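Local coordinates for putative exported protein (Burkholderia pseudomallei, PDB 4JGB) that probably binds NAD(P)H through a Rossmann-type fold and may act as an oxidoreductase, though its reaction has not been firmly established, at residues Gly106-Gly109 against Thr110-Val113; Lys76-Ala80 against Ser81-Ala85. All blocks are in the same frame, centred on the assembly; numbering follows the deposited sequence.

Contact 1. Residues Gly106-Gly109 against Thr110-Val113; sequences GGAG and TLEV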
loop_
_atom_site.group_PDB
_atom_site.type_symbol
_atom_site.label_atom_id
_atom_site.label_comp_id
_atom_site.label_asym_id
_atom_site.label_seq_id
_atom_site.Cartn_x
_atom_site.Cartn_y
_atom_site.Cartn_z
ATOM N N GLY A 106 1.218 0.556 -3.598
ATOM C CA GLY A 106 2.116 0.723 -4.739
ATOM C C GLY A 106 1.533 1.631 -5.808
ATOM O O GLY A 106 0.793 2.572 -5.501
ATOM N N GLY A 107 1.838 1.342 -7.067
ATOM C CA GLY A 107 1.402 2.193 -8.209
ATOM C C GLY A 107 1.038 1.345 -9.437
ATOM O O GLY A 107 1.797 0.489 -9.855
ATOM N N ALA A 108 -0.117 1.632 -10.029
ATOM C CA ALA A 108 -0.617 0.944 -11.216
ATOM C C ALA A 108 0.377 1.018 -12.389
ATOM O O ALA A 108 0.496 0.071 -13.148
ATOM C CB ALA A 108 -1.979 1.524 -11.616
ATOM N N GLY A 109 1.124 2.112 -12.489
ATOM C CA GLY A 109 2.154 2.250 -13.529
ATOM C C GLY A 109 3.258 1.185 -13.500
ATOM O O GLY A 109 3.853 0.909 -14.536
ATOM N N THR A 110 3.502 0.575 -12.313
ATOM C CA THR A 110 4.482 -0.512 -12.143
ATOM C C THR A 110 3.955 -1.889 -12.571
ATOM O O THR A 110 4.697 -2.884 -12.555
ATOM C CB THR A 110 4.933 -0.672 -10.667
ATOM O OG1 THR A 110 3.866 -1.236 -9.882
ATOM C CG2 THR A 110 5.286 0.631 -10.070
ATOM N N LEU A 111 2.668 -1.983 -12.906
ATOM C CA LEU A 111 2.094 -3.305 -13.137
ATOM C C LEU A 111 2.742 -3.891 -14.401
ATOM O O LEU A 111 2.914 -3.203 -15.419
ATOM C CB LEU A 111 0.564 -3.252 -13.249
ATOM C CG LEU A 111 -0.244 -2.796 -12.013
ATOM C CD1 LEU A 111 -1.715 -2.684 -12.375
ATOM C CD2 LEU A 111 -0.055 -3.763 -10.841
ATOM N N GLU A 112 3.120 -5.153 -14.326
ATOM C CA GLU A 112 3.837 -5.788 -15.420
ATOM C C GLU A 112 2.887 -6.194 -16.534
ATOM O O GLU A 112 1.910 -6.883 -16.276
ATOM C CB GLU A 112 4.569 -7.004 -14.874
ATOM C CG GLU A 112 5.318 -7.778 -15.928
ATOM C CD GLU A 112 6.254 -8.768 -15.302
ATOM O OE1 GLU A 112 7.289 -8.342 -14.782
ATOM O OE2 GLU A 112 5.928 -9.970 -15.312
ATOM N N VAL A 113 3.160 -5.777 -17.773
ATOM C CA VAL A 113 2.280 -6.136 -18.901
ATOM C C VAL A 113 2.836 -7.312 -19.706
ATOM O O VAL A 113 2.103 -7.955 -20.426
ATOM C CB VAL A 113 1.982 -4.941 -19.851
ATOM C CG1 VAL A 113 1.242 -3.830 -19.121
ATOM C CG2 VAL A 113 3.258 -4.397 -20.500
#

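Contact 2. Residues Lys76-Ala80 against Ser81-Ala85; sequences KQEEA and SKVVA. With SO4 (sulfate ion), chain D; EDO (1,2-ethanediol), chain C.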
loop_
_atom_site.group_PDB
_atom_site.type_symbol
_atom_site.label_atom_id
_atom_site.label_comp_id
_atom_site.label_asym_id
_atom_site.label_seq_id
_atom_site.Cartn_x
_atom_site.Cartn_y
_atom_site.Cartn_z
ATOM N N LYS A 76 -3.932 11.324 -4.135
ATOM C CA LYS A 76 -3.996 12.723 -3.670
ATOM C C LYS A 76 -2.950 13.030 -2.585
ATOM O O LYS A 76 -2.512 14.169 -2.447
ATOM C CB LYS A 76 -5.407 13.100 -3.197
ATOM N N GLN A 77 -2.526 12.019 -1.842
ATOM C CA GLN A 77 -1.585 12.241 -0.745
ATOM C C GLN A 77 -0.101 12.111 -1.106
ATOM O O GLN A 77 0.751 12.759 -0.500
ATOM C CB GLN A 77 -1.875 11.285 0.403
ATOM C CG GLN A 77 -2.981 11.746 1.335
ATOM C CD GLN A 77 -3.212 10.738 2.438
ATOM O OE1 GLN A 77 -2.922 11.006 3.597
ATOM N NE2 GLN A 77 -3.692 9.555 2.074
ATOM N N GLU A 78 0.207 11.248 -2.061
ATOM C CA GLU A 78 1.594 10.954 -2.392
ATOM C C GLU A 78 2.242 12.074 -3.211
ATOM O O GLU A 78 1.555 12.803 -3.943
ATOM C CB GLU A 78 1.647 9.668 -3.193
ATOM C CG GLU A 78 0.991 9.801 -4.561
ATOM C CD GLU A 78 0.969 8.493 -5.310
ATOM O OE1 GLU A 78 1.603 7.533 -4.813
ATOM O OE2 GLU A 78 0.331 8.423 -6.387
ATOM N N GLU A 79 3.563 12.205 -3.092
ATOM C CA GLU A 79 4.314 13.096 -3.962
ATOM C C GLU A 79 5.440 12.296 -4.601
ATOM O O GLU A 79 6.115 11.531 -3.902
ATOM C CB GLU A 79 4.886 14.263 -3.169
ATOM C CG GLU A 79 3.844 15.202 -2.592
ATOM C CD GLU A 79 4.467 16.330 -1.785
ATOM O OE1 GLU A 79 5.324 17.062 -2.327
ATOM O OE2 GLU A 79 4.092 16.489 -0.606
ATOM N N ALA A 80 5.636 12.458 -5.916
ATOM C CA ALA A 80 6.661 11.698 -6.640
ATOM C C ALA A 80 8.007 11.751 -5.902
ATOM O O ALA A 80 8.639 10.721 -5.706
ATOM C CB ALA A 80 6.819 12.178 -8.079
ATOM N N SER A 81 8.412 12.940 -5.457
ATOM C CA SER A 81 9.735 13.096 -4.836
ATOM C C SER A 81 9.846 12.491 -3.435
ATOM O O SER A 81 10.930 12.494 -2.862
ATOM C CB SER A 81 10.156 14.567 -4.806
ATOM O OG SER A 81 9.183 15.324 -4.130
ATOM N N LYS A 82 8.746 11.981 -2.882
ATOM C CA LYS A 82 8.754 11.408 -1.538
ATOM C C LYS A 82 8.504 9.897 -1.471
ATOM O O LYS A 82 8.765 9.278 -0.442
ATOM C CB LYS A 82 7.736 12.125 -0.654
ATOM C CG LYS A 82 8.138 13.553 -0.329
ATOM C CD LYS A 82 7.139 14.204 0.615
ATOM C CE LYS A 82 7.644 15.580 0.989
ATOM N NZ LYS A 82 7.959 16.332 -0.255
ATOM N N VAL A 83 7.978 9.322 -2.555
ATOM C CA VAL A 83 7.567 7.905 -2.577
ATOM C C VAL A 83 8.705 6.947 -2.126
ATOM O O VAL A 83 8.499 6.103 -1.236
ATOM C CB VAL A 83 6.903 7.546 -3.922
ATOM C CG1 VAL A 83 6.906 6.044 -4.172
ATOM C CG2 VAL A 83 5.466 8.105 -3.971
ATOM N N VAL A 84 9.894 7.077 -2.704
ATOM C CA VAL A 84 11.058 6.262 -2.246
ATOM C C VAL A 84 11.422 6.469 -0.752
ATOM O O VAL A 84 11.632 5.487 -0.013
ATOM C CB VAL A 84 12.306 6.481 -3.150
ATOM C CG1 VAL A 84 13.557 5.811 -2.558
ATOM C CG2 VAL A 84 12.016 5.928 -4.538
ATOM N N ALA A 85 11.517 7.737 -0.316
ATOM C CA ALA A 85 11.872 8.039 1.077
ATOM C C ALA A 85 10.862 7.411 2.055
ATOM O O ALA A 85 11.255 6.883 3.087
ATOM C CB ALA A 85 11.965 9.534 1.301
HETATM S S SO4 D . -5.675 9.270 -1.366
HETATM O O1 SO4 D . -5.954 7.807 -1.181
HETATM O O2 SO4 D . -6.683 10.154 -0.709
HETATM O O3 SO4 D . -4.317 9.626 -0.833
HETATM O O4 SO4 D . -5.649 9.574 -2.825
HETATM C C1 EDO C . -3.465 12.137 6.502
HETATM O O1 EDO C . -3.915 10.792 6.227
HETATM C C2 EDO C . -3.229 12.265 7.998
HETATM O O2 EDO C . -3.386 10.941 8.510
HETATM O O HOH W 1 10.360 9.172 -4.608
#

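Contact 1. Residues Gly106-Gly109 against Thr110-Val113
The backbone from Gly107 to Leu111 closes as two successive 3-10 turns: Thr110 N donates to Gly107 O over 3.0 Å, and Leu111 N to Ala108 O, also over 3.0 Å. This single twist follows strand 101-105 of the Rossmann sheet and leads into the short strand 112-114. Gly107 O is gripped twice by one residue, since Thr110 OG1 gives it a second hydrogen bond, 2.7 Å long. The two donors come from different directions. The hydroxyl approaches almost end-on and in the carbonyl plane, with a C=O...donor angle of 159°, whereas the amide N sits above that plane. Threonine suits the place because its OG1 lies between its own backbone N and carbonyl carbon (chi1 72°), where it can fold back over the turn, while its side chain touches Phe153 of strand 150-155. Glycines suit the approach: Gly106 bonds through its backbone to Phe154, and Gly107 N makes a weak bond to Ser155 OG, so the chain runs close beside that strand without side chains of its own. Leu111 lies against Ala108 and also touches Leu176. Its CG sits beside its backbone N (chi1 -64°), beside the carbonyl oxygen that the same N engages, with Leu111 CG 3.2 Å from Ala108 O and Leu111 CD1 4.3 Å from Ala108 CB.

Contact 2. Residues Lys76-Ala80 against Ser81-Ala85
Glu79 and Lys82 lie side by side and point the same way, joined at their ends by a salt bridge in which Lys82 NZ makes a weak, 3.4 Å hydrogen bond to Glu79 OE1. Both side chains start beside their own backbone N and are extended through the middle. Lys82 bends only at its last torsion (chi4 52°), which places the ammonium group by the carboxylate while its CD and CE methylenes run along OE2. Long, flexible charged residues suit this place at the surface, where a loose ion pair can form. Underneath, the main chain makes the turn that brings the pair together: Glu79 O receives Lys82 N at 2.9 Å, and Val83 N approaches the same oxygen in a weaker bond. One residue further on, a water accepts from Val84 N and donates to Ala80 O at 2.6 Å, bridging the two where the chain enters helix 83-97. Glu78 is directed differently. Its side chain crosses that of Val83 at a slant, with Glu78 OE1 4.0 Å from Val83 CG2, and the same oxygen makes a weak hydrogen bond to His136. Earlier in the loop, Gln77 splits its amide between two bound molecules: Gln77 NE2 donates to O3 of the sulfate at 3.0 Å, and Gln77 OE1 accepts from O1 of the ethanediol at 2.8 Å. Lys76 N adds a nearly straight bond to sulfate O4, 2.8 Å long. Residues 76-85 cover the later part of the loop from strand 68-71 of the Rossmann sheet and the start of helix 83-97, which lies against helix 130-143, with the branched, apolar Val83 packed on Ala135, His136 and Ala139.

How the contacts relate
Contacts 1 and 2 occupy the loops that follow two neighbouring parallel strands of the Rossmann sheet, 101-105 and 68-71 respectively. Their centres are 16 Å apart and their nearest atoms about 5 Å apart, so the two loops approach without touching. Both are local turns, one largely buried and the other at the surface. Contact 2 is the one that reaches the bound sulfate, which is also held by the main-chain N atoms of Gly74, Met16 and Ile17. The last two belong to the start of helix 16-27, where Rossmann proteins commonly bind the cofactor pyrophosphate. The sulfate, probably from the crystallisation liquor, may therefore mimic a cofactor phosphate.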